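Local coordinates for protein oxidoreductase (Listeria innocua, PDB 3E18) that binds NAD through a Rossmann-fold domain and is probably a dehydrogenase of the GFO/IDH/MocA family, its substrate unknown, at residues K141-M146 against W239-T244; K135-Q140 against L295-P300; G243-G248 against V260-L265; F147-R152 against N220-Q225; R125-D130 against A301-S306. One frame throughout, in Å; residues are numbered along the deposited sequence.

Contact 1: residues K141-M146 against W239-T244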
# COMPACT_ATOMS: atom_id res chain seq x y z
N LYS A 141 -15.67 -8.12 -16.12
CA LYS A 141 -15.33 -9.03 -15.02
C LYS A 141 -14.19 -9.99 -15.34
O LYS A 141 -14.25 -11.16 -14.99
CB LYS A 141 -16.57 -9.77 -14.51
CG LYS A 141 -17.64 -8.86 -13.90
CD LYS A 141 -18.96 -9.60 -13.76
CE LYS A 141 -20.10 -8.67 -13.35
NZ LYS A 141 -20.43 -8.77 -11.90
N THR A 142 -13.16 -9.48 -16.02
CA THR A 142 -12.01 -10.27 -16.45
C THR A 142 -11.32 -11.02 -15.31
O THR A 142 -10.85 -12.16 -15.50
CB THR A 142 -10.98 -9.37 -17.16
OG1 THR A 142 -11.63 -8.62 -18.19
CG2 THR A 142 -9.86 -10.18 -17.78
N ILE A 143 -11.23 -10.38 -14.15
CA ILE A 143 -10.70 -11.05 -12.96
C ILE A 143 -11.81 -11.22 -11.93
O ILE A 143 -11.58 -11.14 -10.72
CB ILE A 143 -9.45 -10.36 -12.39
CG1 ILE A 143 -9.70 -8.86 -12.10
CG2 ILE A 143 -8.28 -10.50 -13.36
CD1 ILE A 143 -8.52 -8.15 -11.43
N GLY A 144 -13.02 -11.46 -12.41
CA GLY A 144 -14.21 -11.52 -11.55
C GLY A 144 -14.62 -10.12 -11.14
O GLY A 144 -14.41 -9.15 -11.88
N GLU A 145 -15.19 -10.01 -9.94
CA GLU A 145 -15.54 -8.72 -9.35
C GLU A 145 -14.29 -8.05 -8.79
O GLU A 145 -13.69 -8.56 -7.83
CB GLU A 145 -16.57 -8.92 -8.23
CG GLU A 145 -17.86 -9.54 -8.73
CD GLU A 145 -18.96 -9.59 -7.68
OE1 GLU A 145 -18.65 -9.79 -6.48
OE2 GLU A 145 -20.14 -9.43 -8.06
N MET A 146 -13.90 -6.94 -9.40
CA MET A 146 -12.72 -6.18 -8.99
C MET A 146 -13.08 -5.46 -7.70
O MET A 146 -14.02 -4.66 -7.69
CB MET A 146 -12.31 -5.18 -10.07
CG MET A 146 -10.90 -4.61 -9.94
SD MET A 146 -10.45 -3.52 -11.31
CE MET A 146 -10.33 -4.69 -12.65
N TRP A 239 -0.58 0.07 -12.40
CA TRP A 239 -1.86 -0.50 -11.90
C TRP A 239 -1.61 -1.86 -11.25
O TRP A 239 -0.79 -2.64 -11.74
CB TRP A 239 -2.84 -0.69 -13.06
CG TRP A 239 -3.43 0.61 -13.60
CD1 TRP A 239 -3.02 1.31 -14.70
CD2 TRP A 239 -4.53 1.33 -13.05
NE1 TRP A 239 -3.81 2.44 -14.87
CE2 TRP A 239 -4.75 2.46 -13.87
CE3 TRP A 239 -5.37 1.11 -11.94
CZ2 TRP A 239 -5.76 3.38 -13.61
CZ3 TRP A 239 -6.37 2.03 -11.68
CH2 TRP A 239 -6.56 3.15 -12.51
N TYR A 240 -2.29 -2.14 -10.14
CA TYR A 240 -2.25 -3.45 -9.54
C TYR A 240 -3.66 -3.64 -9.01
O TYR A 240 -4.11 -2.89 -8.15
CB TYR A 240 -1.22 -3.54 -8.41
CG TYR A 240 -1.18 -4.88 -7.68
CD1 TYR A 240 -0.50 -5.99 -8.22
CD2 TYR A 240 -1.82 -5.04 -6.45
CE1 TYR A 240 -0.46 -7.22 -7.55
CE2 TYR A 240 -1.78 -6.27 -5.77
CZ TYR A 240 -1.12 -7.35 -6.33
OH TYR A 240 -1.09 -8.55 -5.64
N VAL A 241 -4.37 -4.61 -9.57
CA VAL A 241 -5.80 -4.74 -9.28
C VAL A 241 -6.16 -6.15 -8.86
O VAL A 241 -5.61 -7.10 -9.36
CB VAL A 241 -6.68 -4.26 -10.49
CG1 VAL A 241 -6.55 -2.74 -10.71
CG2 VAL A 241 -6.33 -5.02 -11.79
N LYS A 242 -7.12 -6.29 -7.94
CA LYS A 242 -7.45 -7.58 -7.38
C LYS A 242 -8.94 -7.80 -7.50
O LYS A 242 -9.72 -6.89 -7.25
CB LYS A 242 -7.08 -7.63 -5.89
CG LYS A 242 -5.58 -7.60 -5.60
CD LYS A 242 -5.31 -7.69 -4.09
CE LYS A 242 -5.47 -9.12 -3.58
NZ LYS A 242 -5.61 -9.11 -2.10
N GLY A 243 -9.31 -9.02 -7.88
CA GLY A 243 -10.70 -9.41 -8.00
C GLY A 243 -10.92 -10.79 -7.43
O GLY A 243 -9.96 -11.47 -7.08
N THR A 244 -12.19 -11.19 -7.33
CA THR A 244 -12.57 -12.51 -6.81
C THR A 244 -12.02 -13.69 -7.65
O THR A 244 -11.94 -14.81 -7.17
CB THR A 244 -14.10 -12.63 -6.71
OG1 THR A 244 -14.68 -12.36 -7.99
CG2 THR A 244 -14.64 -11.64 -5.70
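The side chains of Met146 and Val241 meet at a slant, with Met146 SD 3.9 Å from Val241 CB. Met146 CG stands anti to the backbone N (chi1 -164°), and the bend at the far end of the chain brings CE near Val241 CG2. The same methyl of Val241 is approached by the tip of Ile143: CD1 lies 3.8 Å from Val241 CG2. Met146 CE and Ile143 CD1 come to it from the same side. Met137 of helix 129-140 packs beside Met146.

At the other end the contact is polar. Thr244 OG1 lies between its own backbone N and carbonyl carbon (chi1 56°) and accepts a bond from Glu145 N at 3.1 Å. Thr244 N answers with a bond to Glu145 O, also 3.1 Å, reaching it from above the carbonyl plane. Both polar backbone atoms of Glu145 are thus held by one threonine. Gly243 CA rests 3.3 Å from Ile143 O in a CA-H...O contact.

Lys141 to Gly144 form a type I beta turn after helix 129-140. From it the chain enters strand 146-154, and Met146 pairs with Gly243 as an antiparallel non-hydrogen-bonded pair in the mixed sheet of the GFO/IDH/MocA C-terminal domain.

Contact 2: residues K135-Q140 against L295-P300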
# COMPACT_ATOMS: atom_id res chain seq x y z
N LYS A 135 -10.75 -0.37 -17.06
CA LYS A 135 -12.19 -0.19 -17.25
C LYS A 135 -12.77 -1.40 -17.99
O LYS A 135 -13.83 -1.89 -17.62
CB LYS A 135 -12.47 1.10 -18.03
CG LYS A 135 -13.94 1.46 -18.14
CD LYS A 135 -14.07 2.90 -18.61
CE LYS A 135 -15.46 3.45 -18.31
NZ LYS A 135 -16.44 2.97 -19.31
N GLU A 136 -12.08 -1.87 -19.01
CA GLU A 136 -12.50 -3.12 -19.69
C GLU A 136 -12.55 -4.31 -18.71
O GLU A 136 -13.58 -5.01 -18.63
CB GLU A 136 -11.58 -3.43 -20.89
CG GLU A 136 -11.93 -4.73 -21.65
CD GLU A 136 -13.19 -4.65 -22.51
OE1 GLU A 136 -13.81 -3.57 -22.61
OE2 GLU A 136 -13.56 -5.69 -23.12
N MET A 137 -11.48 -4.50 -17.94
CA MET A 137 -11.42 -5.57 -16.94
C MET A 137 -12.54 -5.45 -15.92
O MET A 137 -13.18 -6.44 -15.58
CB MET A 137 -10.05 -5.62 -16.24
CG MET A 137 -8.89 -5.91 -17.16
SD MET A 137 -7.28 -5.72 -16.38
CE MET A 137 -7.37 -6.97 -15.11
N PHE A 138 -12.79 -4.23 -15.46
CA PHE A 138 -13.79 -3.93 -14.43
C PHE A 138 -15.19 -4.29 -14.94
O PHE A 138 -15.96 -4.94 -14.24
CB PHE A 138 -13.69 -2.44 -14.04
CG PHE A 138 -14.51 -2.04 -12.84
CD1 PHE A 138 -13.99 -2.14 -11.56
CD2 PHE A 138 -15.79 -1.52 -13.00
CE1 PHE A 138 -14.75 -1.77 -10.44
CE2 PHE A 138 -16.56 -1.15 -11.90
CZ PHE A 138 -16.03 -1.27 -10.62
N GLU A 139 -15.51 -3.86 -16.16
CA GLU A 139 -16.85 -4.02 -16.72
C GLU A 139 -17.12 -5.44 -17.22
O GLU A 139 -18.22 -5.98 -17.04
CB GLU A 139 -17.06 -3.04 -17.87
CG GLU A 139 -17.15 -1.59 -17.43
CD GLU A 139 -17.13 -0.62 -18.58
OE1 GLU A 139 -16.79 -1.02 -19.71
OE2 GLU A 139 -17.45 0.57 -18.35
N GLN A 140 -16.11 -6.06 -17.81
CA GLN A 140 -16.25 -7.41 -18.36
C GLN A 140 -15.98 -8.52 -17.35
O GLN A 140 -16.04 -9.71 -17.70
CB GLN A 140 -15.38 -7.58 -19.61
CG GLN A 140 -15.83 -6.68 -20.77
CD GLN A 140 -17.33 -6.79 -21.06
OE1 GLN A 140 -17.89 -7.90 -21.12
NE2 GLN A 140 -17.98 -5.65 -21.25
N LEU A 295 -2.91 -14.80 -18.56
CA LEU A 295 -3.54 -14.18 -19.72
C LEU A 295 -2.87 -12.85 -20.04
O LEU A 295 -2.30 -12.20 -19.18
CB LEU A 295 -5.02 -13.91 -19.45
CG LEU A 295 -6.07 -15.02 -19.27
CD1 LEU A 295 -5.92 -15.79 -17.97
CD2 LEU A 295 -7.43 -14.36 -19.31
N SER A 296 -2.97 -12.45 -21.30
CA SER A 296 -2.63 -11.10 -21.71
C SER A 296 -3.69 -10.15 -21.17
O SER A 296 -4.82 -10.57 -20.88
CB SER A 296 -2.57 -10.99 -23.24
OG SER A 296 -1.37 -11.56 -23.72
N LEU A 297 -3.30 -8.88 -21.00
CA LEU A 297 -4.23 -7.79 -20.75
C LEU A 297 -5.19 -7.65 -21.93
O LEU A 297 -4.76 -7.78 -23.07
CB LEU A 297 -3.48 -6.47 -20.53
CG LEU A 297 -2.56 -6.41 -19.30
CD1 LEU A 297 -1.64 -5.20 -19.34
CD2 LEU A 297 -3.40 -6.37 -18.04
N PRO A 298 -6.48 -7.36 -21.66
CA PRO A 298 -7.45 -7.18 -22.74
C PRO A 298 -7.15 -5.92 -23.54
O PRO A 298 -6.32 -5.10 -23.14
CB PRO A 298 -8.78 -7.00 -22.00
CG PRO A 298 -8.53 -7.35 -20.59
CD PRO A 298 -7.10 -7.17 -20.34
N ALA A 299 -7.82 -5.79 -24.69
CA ALA A 299 -7.84 -4.55 -25.44
C ALA A 299 -8.59 -3.52 -24.59
O ALA A 299 -9.52 -3.90 -23.86
CB ALA A 299 -8.54 -4.75 -26.80
N PRO A 300 -8.19 -2.24 -24.66
CA PRO A 300 -8.86 -1.21 -23.86
C PRO A 300 -10.32 -1.04 -24.22
O PRO A 300 -10.70 -1.25 -25.39
CB PRO A 300 -8.08 0.06 -24.21
CG PRO A 300 -7.49 -0.24 -25.56
CD PRO A 300 -7.10 -1.66 -25.47
O HOH W 1 -11.30 -5.69 -24.91
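Helix 129-140 meets the loop that follows strand 292-295 where Glu136 and Met137 lean on Pro298. Met137 CG lies 3.7 Å from Pro298 CG, and the two side chains cross at about a right angle. Beyond it, Met137 SD is 4.3 Å from Leu297 CD2. Glu136 uses its aliphatic part: its CG is 3.9 Å from Pro298 CB and 3.4 Å from Ala299 O.

This loop runs across a helix that packs on one face of the mixed sheet of the C-terminal domain. Ile259 of the neighbouring strand touches Met137, Leu297 and Pro298 together, so the proline is set between helix and sheet.

No direct hydrogen bond joins the two segments. A chi1 of 179° carries Glu136 CG out to Ala299 O, and the bend at chi2 (73°) then leads the carboxylate away from that oxygen. One water links the two segments. It donates to Ala299 O at 2.7 Å and, more weakly, to Glu136 OE2 at 2.9 Å.

Contact 3: residues G243-G248 against V260-L265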
# COMPACT_ATOMS: atom_id res chain seq x y z
N GLY A 243 -9.31 -9.02 -7.88
CA GLY A 243 -10.70 -9.41 -8.00
C GLY A 243 -10.92 -10.79 -7.43
O GLY A 243 -9.96 -11.47 -7.08
N THR A 244 -12.19 -11.19 -7.33
CA THR A 244 -12.57 -12.51 -6.81
C THR A 244 -12.02 -13.69 -7.65
O THR A 244 -11.94 -14.81 -7.17
CB THR A 244 -14.10 -12.63 -6.71
OG1 THR A 244 -14.68 -12.36 -7.99
CG2 THR A 244 -14.64 -11.64 -5.70
N GLU A 245 -11.63 -13.42 -8.90
CA GLU A 245 -11.16 -14.45 -9.81
C GLU A 245 -9.90 -14.00 -10.53
O GLU A 245 -9.79 -14.14 -11.74
CB GLU A 245 -12.24 -14.78 -10.85
CG GLU A 245 -13.61 -15.25 -10.27
CD GLU A 245 -13.56 -16.64 -9.63
OE1 GLU A 245 -12.58 -17.40 -9.84
OE2 GLU A 245 -14.53 -17.00 -8.92
N GLY A 246 -8.93 -13.49 -9.79
CA GLY A 246 -7.65 -13.13 -10.39
C GLY A 246 -7.09 -11.81 -9.94
O GLY A 246 -7.69 -11.11 -9.12
N THR A 247 -5.94 -11.48 -10.51
CA THR A 247 -5.17 -10.30 -10.17
C THR A 247 -4.59 -9.81 -11.50
O THR A 247 -4.25 -10.64 -12.36
CB THR A 247 -4.03 -10.66 -9.16
OG1 THR A 247 -4.59 -11.29 -7.99
CG2 THR A 247 -3.25 -9.44 -8.73
N GLY A 248 -4.51 -8.50 -11.68
CA GLY A 248 -3.90 -7.90 -12.88
C GLY A 248 -2.84 -6.86 -12.57
O GLY A 248 -2.85 -6.24 -11.53
N VAL A 260 -3.34 -13.01 -13.99
CA VAL A 260 -3.26 -14.38 -13.51
C VAL A 260 -4.58 -14.73 -12.80
O VAL A 260 -5.03 -13.99 -11.95
CB VAL A 260 -2.01 -14.61 -12.61
CG1 VAL A 260 -1.92 -16.06 -12.16
CG2 VAL A 260 -0.72 -14.26 -13.38
N LYS A 261 -5.21 -15.82 -13.19
CA LYS A 261 -6.50 -16.22 -12.64
C LYS A 261 -6.42 -17.63 -12.09
O LYS A 261 -5.65 -18.43 -12.61
CB LYS A 261 -7.56 -16.23 -13.76
CG LYS A 261 -7.92 -14.88 -14.38
CD LYS A 261 -8.86 -15.04 -15.61
CE LYS A 261 -10.18 -15.73 -15.25
NZ LYS A 261 -10.99 -14.90 -14.33
N PRO A 262 -7.24 -17.96 -11.08
CA PRO A 262 -7.35 -19.35 -10.62
C PRO A 262 -8.12 -20.23 -11.62
O PRO A 262 -8.98 -19.73 -12.35
CB PRO A 262 -8.17 -19.23 -9.33
CG PRO A 262 -9.00 -18.00 -9.54
CD PRO A 262 -8.12 -17.06 -10.31
N THR A 263 -7.81 -21.52 -11.64
CA THR A 263 -8.60 -22.51 -12.39
C THR A 263 -9.44 -23.30 -11.40
O THR A 263 -9.26 -23.17 -10.18
CB THR A 263 -7.73 -23.52 -13.12
OG1 THR A 263 -7.12 -24.42 -12.17
CG2 THR A 263 -6.62 -22.85 -13.91
N ALA A 264 -10.33 -24.15 -11.92
CA ALA A 264 -11.13 -25.06 -11.09
C ALA A 264 -10.30 -26.17 -10.43
O ALA A 264 -10.80 -26.88 -9.56
CB ALA A 264 -12.25 -25.68 -11.92
N LEU A 265 -9.04 -26.33 -10.85
CA LEU A 265 -8.14 -27.35 -10.30
C LEU A 265 -7.35 -26.86 -9.08
O LEU A 265 -6.67 -27.66 -8.43
CB LEU A 265 -7.16 -27.85 -11.35
CG LEU A 265 -7.66 -28.33 -12.72
CD1 LEU A 265 -6.47 -28.66 -13.60
CD2 LEU A 265 -8.60 -29.51 -12.60
O HOH W 2 -10.88 -17.71 -12.59
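Pro262 CD sits over one face of the peptide between Glu245 and Gly246, 3.5 Å from Glu245 C. Lys261 NZ comes to Glu245 O in the carbonyl plane, at 3.0 Å. At the proline ring's CG comes the carboxylate: Glu245 OE1 is 3.6 Å from Pro262 CG, the two side chains crossing at about a right angle. Lys261 CG already lies 3.3 Å from Glu245 O; bends at chi3 (60°) and chi4 then curl the end of the chain round so that NZ reaches the same oxygen. The same ammonium bonds Thr142 O, so it ties the 141-146 turn to this end of the sheet.

The two segments belong to the beta hairpin of strands 246-250 and 257-262. Thr247 and Val260 form an antiparallel hydrogen-bonded pair: Thr247 N to Val260 O and Val260 N to Thr247 O are both 3.0 Å. Their side chains share a face of the sheet that meets the second subunit, where Thr247 OG1 bonds Phe233 N of that subunit and Val260 packs on its Ile234. Gly246 comes close to the opposing strand, its CA 3.2 Å from Val260 O. It has phi 137° and psi -179°, a conformation suited to glycine.

On the side of Glu245 the contact is finished by a water. It donates to Glu245 OE1 and to Pro262 O, the latter at 2.8 Å, and accepts a weak bond from Lys261 NZ.

Contact 4: residues F147-R152 against N220-Q225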
# COMPACT_ATOMS: atom_id res chain seq x y z
N PHE A 147 -12.37 -5.76 -6.61
CA PHE A 147 -12.72 -5.20 -5.29
C PHE A 147 -11.61 -4.33 -4.69
O PHE A 147 -11.81 -3.68 -3.67
CB PHE A 147 -13.18 -6.29 -4.30
CG PHE A 147 -12.12 -7.33 -3.95
CD1 PHE A 147 -11.13 -7.07 -3.01
CD2 PHE A 147 -12.13 -8.59 -4.56
CE1 PHE A 147 -10.16 -8.03 -2.69
CE2 PHE A 147 -11.18 -9.55 -4.24
CZ PHE A 147 -10.19 -9.27 -3.31
N HIS A 148 -10.44 -4.30 -5.32
CA HIS A 148 -9.36 -3.53 -4.78
C HIS A 148 -8.47 -3.05 -5.92
O HIS A 148 -8.08 -3.85 -6.75
CB HIS A 148 -8.54 -4.34 -3.76
CG HIS A 148 -7.36 -3.60 -3.22
ND1 HIS A 148 -7.48 -2.59 -2.29
CD2 HIS A 148 -6.04 -3.68 -3.51
CE1 HIS A 148 -6.29 -2.09 -2.02
NE2 HIS A 148 -5.40 -2.73 -2.75
N LEU A 149 -8.20 -1.74 -5.98
CA LEU A 149 -7.40 -1.16 -7.09
C LEU A 149 -6.26 -0.33 -6.57
O LEU A 149 -6.43 0.48 -5.67
CB LEU A 149 -8.27 -0.26 -7.98
CG LEU A 149 -9.47 -0.86 -8.72
CD1 LEU A 149 -10.74 -0.91 -7.84
CD2 LEU A 149 -9.72 -0.05 -9.98
N GLU A 150 -5.07 -0.47 -7.16
CA GLU A 150 -3.99 0.36 -6.71
C GLU A 150 -3.46 1.07 -7.94
O GLU A 150 -3.12 0.42 -8.91
CB GLU A 150 -2.88 -0.45 -6.01
CG GLU A 150 -3.36 -1.14 -4.74
CD GLU A 150 -2.34 -2.00 -4.04
OE1 GLU A 150 -1.12 -1.96 -4.37
OE2 GLU A 150 -2.77 -2.72 -3.12
N SER A 151 -3.47 2.40 -7.90
CA SER A 151 -3.13 3.24 -9.04
C SER A 151 -1.99 4.14 -8.61
O SER A 151 -2.13 4.92 -7.66
CB SER A 151 -4.38 4.03 -9.44
OG SER A 151 -4.12 4.96 -10.48
N ARG A 152 -0.84 4.05 -9.29
CA ARG A 152 0.37 4.72 -8.83
C ARG A 152 1.04 5.44 -9.97
O ARG A 152 1.21 4.88 -11.04
CB ARG A 152 1.39 3.70 -8.27
CG ARG A 152 1.02 3.04 -6.94
CD ARG A 152 2.11 2.05 -6.50
NE ARG A 152 1.81 1.46 -5.18
CZ ARG A 152 1.12 0.34 -4.98
NH1 ARG A 152 0.91 -0.10 -3.74
NH2 ARG A 152 0.62 -0.35 -6.00
N ASN A 220 -19.81 0.33 -1.13
CA ASN A 220 -19.96 -1.05 -1.59
C ASN A 220 -18.79 -2.00 -1.23
O ASN A 220 -18.76 -3.15 -1.68
CB ASN A 220 -20.27 -1.11 -3.09
CG ASN A 220 -19.07 -0.74 -3.96
OD1 ASN A 220 -18.02 -0.32 -3.47
ND2 ASN A 220 -19.24 -0.88 -5.26
N GLY A 221 -17.84 -1.52 -0.44
CA GLY A 221 -16.79 -2.39 0.08
C GLY A 221 -15.51 -2.34 -0.75
O GLY A 221 -14.50 -2.89 -0.33
N ILE A 222 -15.57 -1.70 -1.91
CA ILE A 222 -14.38 -1.57 -2.78
C ILE A 222 -13.34 -0.70 -2.11
O ILE A 222 -13.67 0.31 -1.47
CB ILE A 222 -14.76 -1.05 -4.18
CG1 ILE A 222 -15.52 -2.13 -4.94
CG2 ILE A 222 -13.50 -0.58 -5.00
CD1 ILE A 222 -16.00 -1.70 -6.31
N THR A 223 -12.07 -1.08 -2.24
CA THR A 223 -11.02 -0.30 -1.62
C THR A 223 -10.02 0.12 -2.71
O THR A 223 -9.95 -0.49 -3.78
CB THR A 223 -10.31 -1.04 -0.43
OG1 THR A 223 -9.71 -2.25 -0.89
CG2 THR A 223 -11.30 -1.37 0.71
N ALA A 224 -9.31 1.19 -2.46
CA ALA A 224 -8.33 1.67 -3.44
C ALA A 224 -7.22 2.34 -2.74
O ALA A 224 -7.42 2.95 -1.70
CB ALA A 224 -8.98 2.63 -4.45
N GLN A 225 -6.03 2.24 -3.32
CA GLN A 225 -4.91 2.99 -2.83
C GLN A 225 -4.42 3.77 -4.02
O GLN A 225 -4.18 3.17 -5.07
CB GLN A 225 -3.82 2.06 -2.32
CG GLN A 225 -2.57 2.82 -1.81
CD GLN A 225 -1.57 1.91 -1.12
OE1 GLN A 225 -1.94 0.90 -0.54
NE2 GLN A 225 -0.28 2.27 -1.20
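His148 and Thr223 pair side by side in the parallel strands 146-154 and 223-229 of the C-terminal domain's mixed sheet. The tight part is the regular pairing: Leu149 N bonds Thr223 O at 3.1 Å, and Gln225 N bonds Leu149 O at 3.0 Å. On the face with Leu149 and Ala224, helix 173-188 covers the strands, and Leu149 CD1 packs on Ile222 CG2 at 4.0 Å. The other face carries His148, Glu150 and Gln225 and meets the second subunit, where Gln225 OE1 bonds Gln225 NE2 of that subunit. Within this chain, Gln225 NE2 bonds Glu227.

The looser, exposed end is at Asn220 and Gly221, where an Asx turn leads into the strand.

Glu150 links two side chains of its own strand. Arg152 NH1 and NH2 both grip its OE1. Its OE2 receives His148 NE2 at 2.7 Å, through the anti lone pair and in the imidazole plane. With CG opposite the backbone N (chi1 177°), the ring is held at both nitrogens, which fixes its rotation: ND1 hydrogen-bonds Thr223 OG1 at 2.7 Å.

Contact 5: residues R125-D130 against A301-S306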
# COMPACT_ATOMS: atom_id res chain seq x y z
N ARG A 125 -7.42 12.45 -18.94
CA ARG A 125 -6.84 11.13 -18.62
C ARG A 125 -7.86 10.02 -18.44
O ARG A 125 -7.50 8.85 -18.24
CB ARG A 125 -5.81 11.24 -17.49
CG ARG A 125 -4.58 12.04 -17.95
CD ARG A 125 -3.35 11.75 -17.12
NE ARG A 125 -2.17 12.40 -17.66
CZ ARG A 125 -1.26 11.84 -18.47
NH1 ARG A 125 -1.38 10.57 -18.85
NH2 ARG A 125 -0.22 12.55 -18.87
N ARG A 126 -9.14 10.36 -18.54
CA ARG A 126 -10.19 9.35 -18.65
C ARG A 126 -10.07 8.57 -19.96
O ARG A 126 -10.56 7.46 -20.06
CB ARG A 126 -11.57 9.99 -18.59
CG ARG A 126 -11.93 10.55 -17.26
CD ARG A 126 -13.38 10.96 -17.27
NE ARG A 126 -13.71 11.72 -16.09
CZ ARG A 126 -14.96 11.97 -15.70
NH1 ARG A 126 -15.96 11.54 -16.45
NH2 ARG A 126 -15.21 12.68 -14.61
N TRP A 127 -9.38 9.15 -20.94
CA TRP A 127 -9.13 8.51 -22.23
C TRP A 127 -7.79 7.74 -22.27
O TRP A 127 -7.44 7.16 -23.30
CB TRP A 127 -9.20 9.56 -23.35
CG TRP A 127 -10.61 9.98 -23.75
CD1 TRP A 127 -11.33 9.51 -24.82
CD2 TRP A 127 -11.45 10.93 -23.09
NE1 TRP A 127 -12.56 10.12 -24.87
CE2 TRP A 127 -12.67 11.00 -23.83
CE3 TRP A 127 -11.30 11.75 -21.95
CZ2 TRP A 127 -13.73 11.85 -23.46
CZ3 TRP A 127 -12.37 12.60 -21.58
CH2 TRP A 127 -13.57 12.64 -22.34
N ASP A 128 -7.04 7.75 -21.17
CA ASP A 128 -5.75 7.04 -21.09
C ASP A 128 -5.94 5.55 -21.35
O ASP A 128 -6.84 4.92 -20.79
CB ASP A 128 -5.08 7.27 -19.73
CG ASP A 128 -4.20 8.51 -19.70
OD1 ASP A 128 -4.17 9.29 -20.68
OD2 ASP A 128 -3.51 8.71 -18.66
N GLU A 129 -5.11 4.99 -22.23
CA GLU A 129 -5.22 3.60 -22.66
C GLU A 129 -5.07 2.58 -21.52
O GLU A 129 -5.87 1.64 -21.39
CB GLU A 129 -4.18 3.31 -23.76
CG GLU A 129 -4.57 2.17 -24.68
CD GLU A 129 -3.66 2.02 -25.90
OE1 GLU A 129 -2.92 2.97 -26.26
OE2 GLU A 129 -3.68 0.91 -26.49
N ASP A 130 -4.08 2.80 -20.66
CA ASP A 130 -3.90 1.97 -19.45
C ASP A 130 -5.16 1.95 -18.57
O ASP A 130 -5.56 0.90 -18.09
CB ASP A 130 -2.71 2.45 -18.64
CG ASP A 130 -2.85 3.89 -18.20
OD1 ASP A 130 -2.96 4.79 -19.06
OD2 ASP A 130 -2.83 4.12 -16.98
N ALA A 301 -11.16 -0.71 -23.24
CA ALA A 301 -12.54 -0.31 -23.49
C ALA A 301 -12.58 0.92 -24.40
O ALA A 301 -11.58 1.63 -24.56
CB ALA A 301 -13.25 -0.01 -22.17
N LYS A 302 -13.73 1.16 -25.03
CA LYS A 302 -13.85 2.35 -25.87
C LYS A 302 -14.37 3.54 -25.04
O LYS A 302 -15.32 3.39 -24.29
CB LYS A 302 -14.77 2.07 -27.07
CG LYS A 302 -14.24 1.01 -28.03
CD LYS A 302 -13.00 1.50 -28.76
CE LYS A 302 -12.30 0.38 -29.51
NZ LYS A 302 -10.96 0.83 -29.98
N LEU A 303 -13.70 4.68 -25.15
CA LEU A 303 -14.30 5.94 -24.67
C LEU A 303 -14.43 6.89 -25.86
O LEU A 303 -13.43 7.43 -26.36
CB LEU A 303 -13.50 6.59 -23.52
CG LEU A 303 -14.22 7.73 -22.77
CD1 LEU A 303 -15.63 7.33 -22.31
CD2 LEU A 303 -13.42 8.21 -21.60
N ALA A 304 -15.67 7.06 -26.31
CA ALA A 304 -15.94 7.77 -27.56
C ALA A 304 -17.09 8.76 -27.44
O ALA A 304 -18.08 8.49 -26.75
CB ALA A 304 -16.21 6.76 -28.70
N PRO A 305 -16.97 9.92 -28.11
CA PRO A 305 -15.86 10.40 -28.94
C PRO A 305 -14.78 11.03 -28.09
O PRO A 305 -14.82 10.90 -26.86
CB PRO A 305 -16.53 11.45 -29.83
CG PRO A 305 -17.61 12.00 -28.98
CD PRO A 305 -18.08 10.89 -28.08
N SER A 306 -13.83 11.72 -28.72
CA SER A 306 -12.79 12.47 -28.03
C SER A 306 -13.42 13.53 -27.13
O SER A 306 -14.60 13.85 -27.28
CB SER A 306 -11.85 13.13 -29.04
OG SER A 306 -12.44 14.29 -29.64
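Apolar contact comes first: Leu303 lays its CD2 methyl over one face of the Trp127 indole. CD2 is 3.7 Å from the centroid of the five-membered ring and 12° off its normal, a CH-pi contact. A chi1 of -167° swings Leu303 CG away from the backbone N, which sends the branched end onto the ring. The two side chains cross at about a right angle. The same methyl lies 3.3 Å from Arg126 O, a buried carbonyl with no polar partner in the model.

This contact joins the 3-10 turn just ahead of helix 129-140 to the loop leading into helix 307-315. Trp127 also touches Phe307 of that helix. The NAD-binding residue Asn124 is close by, its side chain about 5 Å from that of Trp127.

One hydrogen bond crosses the contact. Trp127 NE1 donates to Pro305 O at 3.1 Å. The acceptor is near the indole edge but 16° out of its plane. A cis peptide bond precedes Pro305.

Salt bridges involve the neighbouring residues in the chain. Arg125 NH1 meets Asp128 OD2 at 2.8 Å through the syn lone pair. The guanidinium of Arg126 points elsewhere, to Asp183 and Glu327.

Overall arrangement
Contacts 1, 3 and 4 lie in the mixed sheet of the C-terminal domain. Strand 146-154 pairs with 223-229 on one side and 239-243 on the other, and the sheet continues through 246-250 to 257-262. Contacts 1 and 3 share Gly243 and Thr244, and their centres are about 8 Å apart. Contacts 2 and 5 both use helix 129-140 and the loop after strand 292-295, with centres about 13 Å apart. Along the chain, contact 5 encloses contact 2, which in turn encloses the three sheet contacts. Contacts 1, 3 and 4 touch the second subunit. Contact 5 lies nearest the NAD, so the series runs from the cofactor side to the dimer interface.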